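Local coordinates for protein GDP-L-fucose synthase (Campylobacter jejuni subsp. jejuni serotype O:2, PDB 7M13) that binds NADPH as a member of the fucose synthase subfamily and probably acts as a GDP-D-glycero-L-gluco-heptose synthase in making capsular polysaccharide, at residues E152-V166 with F263-I277. Residues are numbered along the deposited sequence; the frame is centred on the assembly and turned at random.
Sequences ESYNIQYGTNFITLV and FKDLIKDRKSKNTHI
In the Rossmann-type sheet, strand 162-171 pairs in parallel with the short strand 277-278, and the loop leading to the latter packs on the end of helix 138-158. Two backbone bonds make the parallel pairing: Ile-277 N to Thr-164 O, 2.8 Å, and Val-166 N to Ile-277 O, 2.9 Å. Leu-165 and Ile-277 lie side by side on one face of the sheet, CD2 against CD1. Strand 105-111, which carries the NADP-binding Phe-109, pairs with strand 162-171 as well.

The Phe-263 ring lies against the last turns of helix 138-158. Asn-155 CB sits over one face of the Phe-263 ring, 3.5 Å from the centroid and 6° off the normal, a CH-pi contact. The Asn-155 amide, turned 54° from the ring, is held at both ends. Its OD1 accepts from Thr-160 OG1 and Phe-162 N, while ND2 gives to Phe-162 O. Ile-156 CG1 meets Phe-263 CZ at 3.8 Å. In one of its two conformers, Asn-161 OD1 accepts from Phe-263 N at 2.9 Å.

Glu-152 is stretched out (chi1 178°), which carries its carboxylate to the loop. Two waters link its OE1 to Asn-274 N and Ser-272 O; the latter also bonds Tyr-135 of the second subunit. Glu-152 OE2 accepts twice from Thr-275: from N at 3.2 Å and from OG1 at 2.7 Å, the hydroxyl arriving on the anti side of the carboxylate.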
ATOM      1  N   GLU B 152      -7.858   0.192  -9.345  1.00 10.66           N
ATOM      2  CA  GLU B 152      -9.024   1.080  -9.296  1.00 11.08           C
ATOM      3  C   GLU B 152      -8.563   2.502  -9.603  1.00 10.84           C
ATOM      4  O   GLU B 152      -9.308   3.281 -10.285  1.00 11.01           O
ATOM      5  CB  GLU B 152      -9.662   0.997  -7.920  1.00 11.55           C
ATOM      6  CG  GLU B 152     -10.841   1.911  -7.734  1.00 12.84           C
ATOM      7  CD  GLU B 152     -11.360   1.783  -6.322  1.00 13.50           C
ATOM      8  OE1 GLU B 152     -10.726   2.369  -5.379  1.00 14.84           O
ATOM      9  OE2 GLU B 152     -12.381   1.056  -6.163  1.00 15.01           O
ATOM     10  N   SER B 153      -7.425   2.919  -9.052  1.00 10.13           N
ATOM     11  CA  SER B 153      -6.979   4.332  -9.210  1.00 10.29           C
ATOM     12  C   SER B 153      -6.633   4.627 -10.680  1.00  9.83           C
ATOM     13  O   SER B 153      -6.931   5.716 -11.180  1.00 10.90           O
ATOM     14  CB  SER B 153      -5.813   4.616  -8.313  1.00 11.48           C
ATOM     15  OG  SER B 153      -6.168   4.401  -6.949  1.00 11.73           O
ATOM     16  N   TYR B 154      -6.024   3.685 -11.386  1.00 10.73           N
ATOM     17  CA  TYR B 154      -5.766   3.803 -12.847  1.00 11.14           C
ATOM     18  C   TYR B 154      -7.107   3.896 -13.586  1.00 11.60           C
ATOM     19  O   TYR B 154      -7.289   4.733 -14.503  1.00 10.84           O
ATOM     20  CB  TYR B 154      -4.875   2.673 -13.361  1.00 11.13           C
ATOM     21  CG  TYR B 154      -3.411   3.006 -13.225  1.00 11.44           C
ATOM     22  CD1 TYR B 154      -2.758   2.876 -12.022  1.00 11.70           C
ATOM     23  CD2 TYR B 154      -2.731   3.647 -14.252  1.00 12.10           C
ATOM     24  CE1 TYR B 154      -1.428   3.239 -11.886  1.00 12.33           C
ATOM     25  CE2 TYR B 154      -1.408   4.025 -14.122  1.00 12.86           C
ATOM     26  CZ  TYR B 154      -0.751   3.842 -12.923  1.00 12.27           C
ATOM     27  OH  TYR B 154       0.557   4.244 -12.732  1.00 12.78           O
ATOM     28  N   ASN B 155      -8.078   3.098 -13.168  1.00 10.94           N
ATOM     29  CA  ASN B 155      -9.390   3.091 -13.851  1.00 10.93           C
ATOM     30  C   ASN B 155     -10.020   4.488 -13.712  1.00 13.56           C
ATOM     31  O   ASN B 155     -10.619   5.022 -14.660  1.00 14.23           O
ATOM     32  CB  ASN B 155     -10.289   2.025 -13.243  1.00 11.14           C
ATOM     33  CG  ASN B 155      -9.798   0.604 -13.510  1.00 10.18           C
ATOM     34  OD1 ASN B 155      -8.903   0.359 -14.346  1.00 11.53           O
ATOM     35  ND2 ASN B 155     -10.370  -0.335 -12.780  1.00 12.17           N
ATOM     36  N   ILE B 156      -9.913   5.081 -12.529  1.00 11.99           N
ATOM     37  CA  ILE B 156     -10.556   6.384 -12.265  1.00 12.54           C
ATOM     38  C   ILE B 156      -9.777   7.495 -12.969  1.00 12.91           C
ATOM     39  O   ILE B 156     -10.400   8.352 -13.633  1.00 14.70           O
ATOM     40  CB  ILE B 156     -10.670   6.628 -10.757  1.00 12.73           C
ATOM     41  CG1 ILE B 156     -11.642   5.634 -10.119  1.00 13.31           C
ATOM     42  CG2 ILE B 156     -11.079   8.071 -10.474  1.00 14.78           C
ATOM     43  CD1 ILE B 156     -11.636   5.637  -8.620  1.00 13.99           C
ATOM     44  N   GLN B 157      -8.469   7.566 -12.779  1.00 12.22           N
ATOM     45  CA  GLN B 157      -7.705   8.722 -13.304  1.00 11.62           C
ATOM     46  C   GLN B 157      -7.577   8.612 -14.823  1.00 12.83           C
ATOM     47  O   GLN B 157      -7.687   9.664 -15.508  1.00 14.58           O
ATOM     48  CB  GLN B 157      -6.319   8.829 -12.671  1.00 12.05           C
ATOM     49  CG  GLN B 157      -5.495   9.929 -13.321  1.00 12.99           C
ATOM     50  CD  GLN B 157      -4.159  10.205 -12.670  1.00 13.33           C
ATOM     51  OE1 GLN B 157      -3.782   9.570 -11.673  1.00 12.50           O
ATOM     52  NE2 GLN B 157      -3.395  11.120 -13.257  1.00 13.80           N
ATOM     53  N   TYR B 158      -7.284   7.435 -15.354  1.00 12.98           N
ATOM     54  CA  TYR B 158      -6.839   7.261 -16.754  1.00 12.59           C
ATOM     55  C   TYR B 158      -7.892   6.522 -17.592  1.00 13.83           C
ATOM     56  O   TYR B 158      -7.611   6.340 -18.803  1.00 15.98           O
ATOM     57  CB  TYR B 158      -5.495   6.560 -16.753  1.00 13.69           C
ATOM     58  CG  TYR B 158      -4.364   7.401 -16.244  1.00 13.11           C
ATOM     59  CD1 TYR B 158      -3.966   8.525 -16.950  1.00 14.26           C
ATOM     60  CD2 TYR B 158      -3.621   7.035 -15.119  1.00 14.43           C
ATOM     61  CE1 TYR B 158      -2.905   9.298 -16.517  1.00 14.48           C
ATOM     62  CE2 TYR B 158      -2.524   7.775 -14.714  1.00 15.44           C
ATOM     63  CZ  TYR B 158      -2.170   8.921 -15.401  1.00 14.50           C
ATOM     64  OH  TYR B 158      -1.096   9.688 -15.016  1.00 15.12           O
ATOM     65  N   GLY B 159      -9.000   6.060 -17.033  1.00 12.98           N
ATOM     66  CA  GLY B 159     -10.016   5.354 -17.836  1.00 13.02           C
ATOM     67  C   GLY B 159      -9.564   3.996 -18.280  1.00 13.76           C
ATOM     68  O   GLY B 159     -10.084   3.492 -19.299  1.00 15.17           O
ATOM     69  N   THR B 160      -8.623   3.364 -17.564  1.00 13.34           N
ATOM     70  CA  THR B 160      -8.213   1.979 -17.835  1.00 12.51           C
ATOM     71  C   THR B 160      -9.321   1.008 -17.423  1.00 12.56           C
ATOM     72  O   THR B 160     -10.351   1.423 -16.812  1.00 13.55           O
ATOM     73  CB  THR B 160      -6.883   1.656 -17.139  1.00 12.16           C
ATOM     74  OG1 THR B 160      -7.036   1.934 -15.744  1.00 11.68           O
ATOM     75  CG2 THR B 160      -5.737   2.492 -17.661  1.00 13.02           C
ATOM     76  N   ASN B 161      -9.060  -0.265 -17.680  1.00 12.53           N
ATOM     77  CA  ASN B 161     -10.027  -1.340 -17.324  0.50 13.15           C
ATOM     78  C   ASN B 161      -9.251  -2.502 -16.706  1.00 11.82           C
ATOM     79  O   ASN B 161      -9.042  -3.510 -17.340  1.00 13.46           O
ATOM     80  CB  ASN B 161     -10.933  -1.767 -18.486  0.50 15.66           C
ATOM     81  CG  ASN B 161     -12.108  -0.833 -18.659  0.50 19.10           C
ATOM     82  OD1 ASN B 161     -13.021  -0.810 -17.829  0.50 19.70           O
ATOM     83  ND2 ASN B 161     -12.087  -0.049 -19.722  0.50 18.68           N
ATOM     84  N   PHE B 162      -8.817  -2.277 -15.480  1.00 10.69           N
ATOM     85  CA  PHE B 162      -7.958  -3.170 -14.682  1.00 10.85           C
ATOM     86  C   PHE B 162      -8.782  -3.687 -13.507  1.00 11.13           C
ATOM     87  O   PHE B 162      -9.152  -2.904 -12.629  1.00 12.14           O
ATOM     88  CB  PHE B 162      -6.744  -2.365 -14.203  1.00 10.63           C
ATOM     89  CG  PHE B 162      -5.803  -1.796 -15.244  1.00 11.17           C
ATOM     90  CD1 PHE B 162      -5.839  -2.185 -16.569  1.00 10.93           C
ATOM     91  CD2 PHE B 162      -4.815  -0.925 -14.841  1.00 12.58           C
ATOM     92  CE1 PHE B 162      -4.929  -1.670 -17.481  1.00 12.10           C
ATOM     93  CE2 PHE B 162      -3.911  -0.408 -15.756  1.00 12.42           C
ATOM     94  CZ  PHE B 162      -3.992  -0.769 -17.064  1.00 12.49           C
ATOM     95  N   ILE B 163      -9.070  -4.977 -13.501  1.00 12.06           N
ATOM     96  CA  ILE B 163     -10.066  -5.551 -12.558  1.00 10.67           C
ATOM     97  C   ILE B 163      -9.350  -6.491 -11.598  1.00 12.05           C
ATOM     98  O   ILE B 163      -8.545  -7.318 -12.050  1.00 12.57           O
ATOM     99  CB  ILE B 163     -11.129  -6.317 -13.339  1.00 12.85           C
ATOM    100  CG1 ILE B 163     -11.698  -5.520 -14.506  1.00 16.61           C
ATOM    101  CG2 ILE B 163     -12.218  -6.751 -12.379  1.00 13.73           C
ATOM    102  CD1 ILE B 163     -12.329  -4.256 -14.096  1.00 16.93           C
ATOM    103  N   THR B 164      -9.647  -6.390 -10.297  1.00 11.11           N
ATOM    104  CA  THR B 164      -9.079  -7.260  -9.251  1.00 10.34           C
ATOM    105  C   THR B 164     -10.129  -8.292  -8.841  1.00 10.41           C
ATOM    106  O   THR B 164     -11.246  -7.886  -8.440  1.00 12.77           O
ATOM    107  CB  THR B 164      -8.600  -6.486  -8.015  1.00 10.75           C
ATOM    108  OG1 THR B 164      -7.528  -5.631  -8.466  1.00 13.16           O
ATOM    109  CG2 THR B 164      -8.078  -7.386  -6.929  1.00 11.00           C
ATOM    110  N   LEU B 165      -9.750  -9.557  -8.873  1.00 11.23           N
ATOM    111  CA  LEU B 165     -10.549 -10.688  -8.398  1.00 10.25           C
ATOM    112  C   LEU B 165      -9.860 -11.269  -7.173  1.00 12.09           C
ATOM    113  O   LEU B 165      -8.653 -11.520  -7.219  1.00 12.54           O
ATOM    114  CB  LEU B 165     -10.655 -11.750  -9.493  1.00 10.76           C
ATOM    115  CG  LEU B 165     -11.206 -11.293 -10.832  1.00 11.68           C
ATOM    116  CD1 LEU B 165     -11.259 -12.458 -11.829  1.00 12.19           C
ATOM    117  CD2 LEU B 165     -12.594 -10.671 -10.675  1.00 12.67           C
ATOM    118  N   VAL B 166     -10.594 -11.491  -6.092  1.00 10.71           N
ATOM    119  CA  VAL B 166     -10.010 -11.846  -4.782  1.00 10.78           C
ATOM    120  C   VAL B 166     -10.493 -13.231  -4.361  1.00 12.27           C
ATOM    121  O   VAL B 166     -11.703 -13.441  -4.351  1.00 11.89           O
ATOM    122  CB  VAL B 166     -10.374 -10.789  -3.729  1.00 11.04           C
ATOM    123  CG1 VAL B 166      -9.638 -11.031  -2.429  1.00 12.92           C
ATOM    124  CG2 VAL B 166     -10.101  -9.377  -4.259  1.00 12.14           C
ATOM    125  N   PHE B 263     -14.963  -1.723 -15.937  1.00 14.55           N
ATOM    126  CA  PHE B 263     -15.007  -0.848 -14.756  1.00 14.27           C
ATOM    127  C   PHE B 263     -16.367  -0.143 -14.675  1.00 17.24           C
ATOM    128  O   PHE B 263     -16.904  -0.029 -13.576  1.00 15.72           O
ATOM    129  CB  PHE B 263     -13.845   0.147 -14.801  1.00 16.16           C
ATOM    130  CG  PHE B 263     -13.759   1.003 -13.572  1.00 14.88           C
ATOM    131  CD1 PHE B 263     -13.954   2.369 -13.635  1.00 17.40           C
ATOM    132  CD2 PHE B 263     -13.524   0.434 -12.328  1.00 14.05           C
ATOM    133  CE1 PHE B 263     -13.881   3.151 -12.500  1.00 17.41           C
ATOM    134  CE2 PHE B 263     -13.427   1.224 -11.198  1.00 15.03           C
ATOM    135  CZ  PHE B 263     -13.603   2.585 -11.293  1.00 17.34           C
ATOM    136  N   LYS B 264     -16.919   0.293 -15.816  1.00 17.00           N
ATOM    137  CA  LYS B 264     -18.240   0.976 -15.824  1.00 18.79           C
ATOM    138  C   LYS B 264     -19.310   0.082 -15.174  1.00 18.87           C
ATOM    139  O   LYS B 264     -20.182   0.639 -14.495  1.00 21.20           O
ATOM    140  CB  LYS B 264     -18.597   1.431 -17.242  1.00 24.14           C
ATOM    141  CG  LYS B 264     -18.793   0.320 -18.257  1.00 30.60           C
ATOM    142  CD  LYS B 264     -19.482   0.810 -19.526  1.00 38.09           C
ATOM    143  CE  LYS B 264     -20.088  -0.311 -20.346  1.00 43.24           C
ATOM    144  NZ  LYS B 264     -19.318  -0.528 -21.593  1.00 48.84           N
ATOM    145  N   ASP B 265     -19.193  -1.250 -15.259  1.00 17.44           N
ATOM    146  CA  ASP B 265     -20.178  -2.186 -14.644  1.00 18.33           C
ATOM    147  C   ASP B 265     -20.047  -2.183 -13.120  1.00 17.10           C
ATOM    148  O   ASP B 265     -21.004  -2.558 -12.422  1.00 20.10           O
ATOM    149  CB  ASP B 265     -20.046  -3.591 -15.213  1.00 19.49           C
ATOM    150  CG  ASP B 265     -20.231  -3.648 -16.727  1.00 23.27           C
ATOM    151  OD1 ASP B 265     -21.195  -2.994 -17.241  1.00 25.73           O
ATOM    152  OD2 ASP B 265     -19.417  -4.293 -17.406  1.00 21.36           O
ATOM    153  N   LEU B 266     -18.868  -1.841 -12.601  1.00 16.44           N
ATOM    154  CA  LEU B 266     -18.576  -1.936 -11.156  1.00 16.38           C
ATOM    155  C   LEU B 266     -18.904  -0.647 -10.414  1.00 18.88           C
ATOM    156  O   LEU B 266     -18.875  -0.661  -9.174  1.00 22.08           O
ATOM    157  CB  LEU B 266     -17.085  -2.274 -11.009  1.00 15.58           C
ATOM    158  CG  LEU B 266     -16.715  -3.605 -11.641  1.00 17.33           C
ATOM    159  CD1 LEU B 266     -15.205  -3.796 -11.655  1.00 16.99           C
ATOM    160  CD2 LEU B 266     -17.369  -4.763 -10.909  1.00 20.87           C
ATOM    161  N   ILE B 267     -19.158   0.448 -11.118  1.00 20.34           N
ATOM    162  CA  ILE B 267     -19.534   1.711 -10.430  1.00 23.67           C
ATOM    163  C   ILE B 267     -20.971   2.088 -10.827  1.00 27.50           C
ATOM    164  O   ILE B 267     -21.388   3.175 -10.443  1.00 35.36           O
ATOM    165  CB  ILE B 267     -18.512   2.806 -10.753  1.00 25.00           C
ATOM    166  CG1 ILE B 267     -18.585   3.224 -12.221  1.00 24.15           C
ATOM    167  CG2 ILE B 267     -17.125   2.340 -10.343  1.00 22.81           C
ATOM    168  CD1 ILE B 267     -17.740   4.421 -12.575  1.00 29.10           C
ATOM    169  N   LYS B 268     -21.660   1.236 -11.592  1.00 31.82           N
ATOM    170  CA  LYS B 268     -23.114   1.380 -11.895  1.00 38.75           C
ATOM    171  C   LYS B 268     -23.906   1.144 -10.604  1.00 36.49           C
ATOM    172  O   LYS B 268     -23.923  -0.011 -10.119  1.00 41.84           O
ATOM    173  CB  LYS B 268     -23.532   0.401 -12.996  1.00 40.59           C
ATOM    174  CG  LYS B 268     -24.914   0.650 -13.590  1.00 47.39           C
ATOM    175  CD  LYS B 268     -25.142  -0.094 -14.892  1.00 50.86           C
ATOM    176  CE  LYS B 268     -24.186   0.324 -15.995  1.00 54.09           C
ATOM    177  NZ  LYS B 268     -24.484  -0.369 -17.274  1.00 50.21           N
ATOM    178  N   ASP B 269     -24.512   2.209 -10.058  1.00 45.69           N
ATOM    179  CA  ASP B 269     -25.312   2.186  -8.801  1.00 48.16           C
ATOM    180  C   ASP B 269     -24.488   1.575  -7.659  1.00 45.58           C
ATOM    181  O   ASP B 269     -25.084   0.962  -6.753  1.00 44.08           O
ATOM    182  CB  ASP B 269     -26.628   1.423  -8.993  1.00 51.89           C
ATOM    183  CG  ASP B 269     -27.435   1.884 -10.198  1.00 54.44           C
ATOM    184  OD1 ASP B 269     -27.482   3.112 -10.443  1.00 54.94           O
ATOM    185  OD2 ASP B 269     -27.996   1.010 -10.892  1.00 54.19           O
ATOM    186  N   ARG B 270     -23.162   1.727  -7.710  1.00 41.02           N
ATOM    187  CA  ARG B 270     -22.212   1.329  -6.634  1.00 43.92           C
ATOM    188  C   ARG B 270     -21.223   2.485  -6.470  1.00 40.83           C
ATOM    189  O   ARG B 270     -21.020   3.194  -7.456  1.00 39.04           O
ATOM    190  CB  ARG B 270     -21.490   0.021  -6.989  1.00 43.61           C
ATOM    191  CG  ARG B 270     -22.313  -1.244  -6.765  1.00 51.07           C
ATOM    192  CD  ARG B 270     -21.554  -2.534  -7.057  1.00 49.78           C
ATOM    193  NE  ARG B 270     -22.101  -3.704  -6.368  1.00 50.80           N
ATOM    194  CZ  ARG B 270     -22.812  -4.678  -6.940  1.00 52.85           C
ATOM    195  NH1 ARG B 270     -23.081  -4.648  -8.235  1.00 60.94           N
ATOM    196  NH2 ARG B 270     -23.250  -5.694  -6.216  1.00 51.50           N
ATOM    197  N   LYS B 271     -20.652   2.670  -5.273  1.00 34.23           N
ATOM    198  CA  LYS B 271     -19.605   3.695  -5.008  1.00 36.11           C
ATOM    199  C   LYS B 271     -18.359   3.380  -5.867  1.00 27.85           C
ATOM    200  O   LYS B 271     -18.168   2.188  -6.221  1.00 24.66           O
ATOM    201  CB  LYS B 271     -19.317   3.745  -3.503  1.00 40.04           C
ATOM    202  CG  LYS B 271     -20.479   4.239  -2.648  1.00 45.48           C
ATOM    203  CD  LYS B 271     -20.515   3.649  -1.249  1.00 52.80           C
ATOM    204  CE  LYS B 271     -19.281   3.969  -0.427  1.00 54.20           C
ATOM    205  NZ  LYS B 271     -19.567   3.883   1.026  1.00 56.38           N
ATOM    206  N   SER B 272     -17.581   4.412  -6.228  1.00 24.14           N
ATOM    207  CA  SER B 272     -16.271   4.317  -6.925  1.00 21.37           C
ATOM    208  C   SER B 272     -15.189   4.018  -5.877  1.00 19.08           C
ATOM    209  O   SER B 272     -14.229   4.760  -5.749  1.00 18.83           O
ATOM    210  CB  SER B 272     -15.988   5.542  -7.716  1.00 23.53           C
ATOM    211  OG  SER B 272     -16.849   5.550  -8.861  1.00 23.40           O
ATOM    212  N   LYS B 273     -15.402   2.952  -5.124  1.00 16.56           N
ATOM    213  CA  LYS B 273     -14.478   2.423  -4.100  1.00 15.47           C
ATOM    214  C   LYS B 273     -14.870   0.970  -3.925  1.00 14.07           C
ATOM    215  O   LYS B 273     -16.046   0.633  -4.172  1.00 14.90           O
ATOM    216  CB  LYS B 273     -14.591   3.143  -2.754  1.00 19.55           C
ATOM    217  CG  LYS B 273     -13.492   2.825  -1.766  1.00 25.24           C
ATOM    218  CD  LYS B 273     -13.578   3.707  -0.513  1.00 33.70           C
ATOM    219  CE  LYS B 273     -14.749   3.352   0.378  1.00 32.68           C
ATOM    220  NZ  LYS B 273     -14.590   3.943   1.730  1.00 38.07           N
ATOM    221  N   ASN B 274     -13.949   0.122  -3.478  1.00 12.48           N
ATOM    222  CA  ASN B 274     -14.212  -1.308  -3.250  1.00 12.74           C
ATOM    223  C   ASN B 274     -14.766  -1.915  -4.540  1.00 14.28           C
ATOM    224  O   ASN B 274     -15.751  -2.695  -4.511  1.00 14.59           O
ATOM    225  CB  ASN B 274     -15.130  -1.499  -2.046  1.00 13.16           C
ATOM    226  CG  ASN B 274     -14.465  -1.032  -0.766  1.00 14.71           C
ATOM    227  OD1 ASN B 274     -13.284  -1.279  -0.542  1.00 14.86           O
ATOM    228  ND2 ASN B 274     -15.226  -0.372   0.096  1.00 15.42           N
ATOM    229  N   THR B 275     -14.115  -1.615  -5.651  1.00 10.89           N
ATOM    230  CA  THR B 275     -14.490  -2.155  -6.975  1.00 11.55           C
ATOM    231  C   THR B 275     -13.804  -3.462  -7.308  1.00 11.39           C
ATOM    232  O   THR B 275     -13.999  -3.950  -8.437  1.00 13.86           O
ATOM    233  CB  THR B 275     -14.278  -1.121  -8.069  1.00 12.05           C
ATOM    234  OG1 THR B 275     -12.910  -0.720  -8.113  1.00 13.09           O
ATOM    235  CG2 THR B 275     -15.192   0.063  -7.903  1.00 12.68           C
ATOM    236  N   HIS B 276     -13.009  -4.006  -6.389  1.00 11.43           N
ATOM    237  CA  HIS B 276     -12.541  -5.398  -6.491  1.00 11.15           C
ATOM    238  C   HIS B 276     -13.737  -6.339  -6.387  1.00 11.53           C
ATOM    239  O   HIS B 276     -14.833  -5.912  -5.939  1.00 12.12           O
ATOM    240  CB  HIS B 276     -11.491  -5.705  -5.428  1.00 11.45           C
ATOM    241  CG  HIS B 276     -11.903  -5.453  -4.034  1.00 11.39           C
ATOM    242  ND1 HIS B 276     -11.982  -4.199  -3.509  1.00 12.96           N
ATOM    243  CD2 HIS B 276     -12.292  -6.322  -3.065  1.00 12.17           C
ATOM    244  CE1 HIS B 276     -12.392  -4.291  -2.248  1.00 13.74           C
ATOM    245  NE2 HIS B 276     -12.590  -5.584  -1.958  1.00 12.36           N
ATOM    246  N   ILE B 277     -13.552  -7.583  -6.818  1.00 11.18           N
ATOM    247  CA  ILE B 277     -14.666  -8.578  -6.828  1.00 10.67           C
ATOM    248  C   ILE B 277     -14.171  -9.846  -6.171  1.00 11.60           C
ATOM    249  O   ILE B 277     -13.210 -10.450  -6.652  1.00 11.32           O
ATOM    250  CB  ILE B 277     -15.102  -8.894  -8.267  1.00 11.63           C
ATOM    251  CG1 ILE B 277     -15.224  -7.664  -9.165  1.00 13.92           C
ATOM    252  CG2 ILE B 277     -16.367  -9.720  -8.241  1.00 14.67           C
ATOM    253  CD1 ILE B 277     -15.386  -8.013 -10.617  1.00 13.47           C
TER
HETATM  254  O   HOH W   1     -11.132   0.526  -3.415  1.00 13.36           O
HETATM  255  O   HOH W   2     -11.779   4.730  -4.352  1.00 15.58           O
HETATM  256  O   HOH W   3     -15.181   0.631 -18.299  1.00 21.68           O
HETATM  257  O   HOH W   4     -11.256  -4.145  -9.484  1.00 18.98           O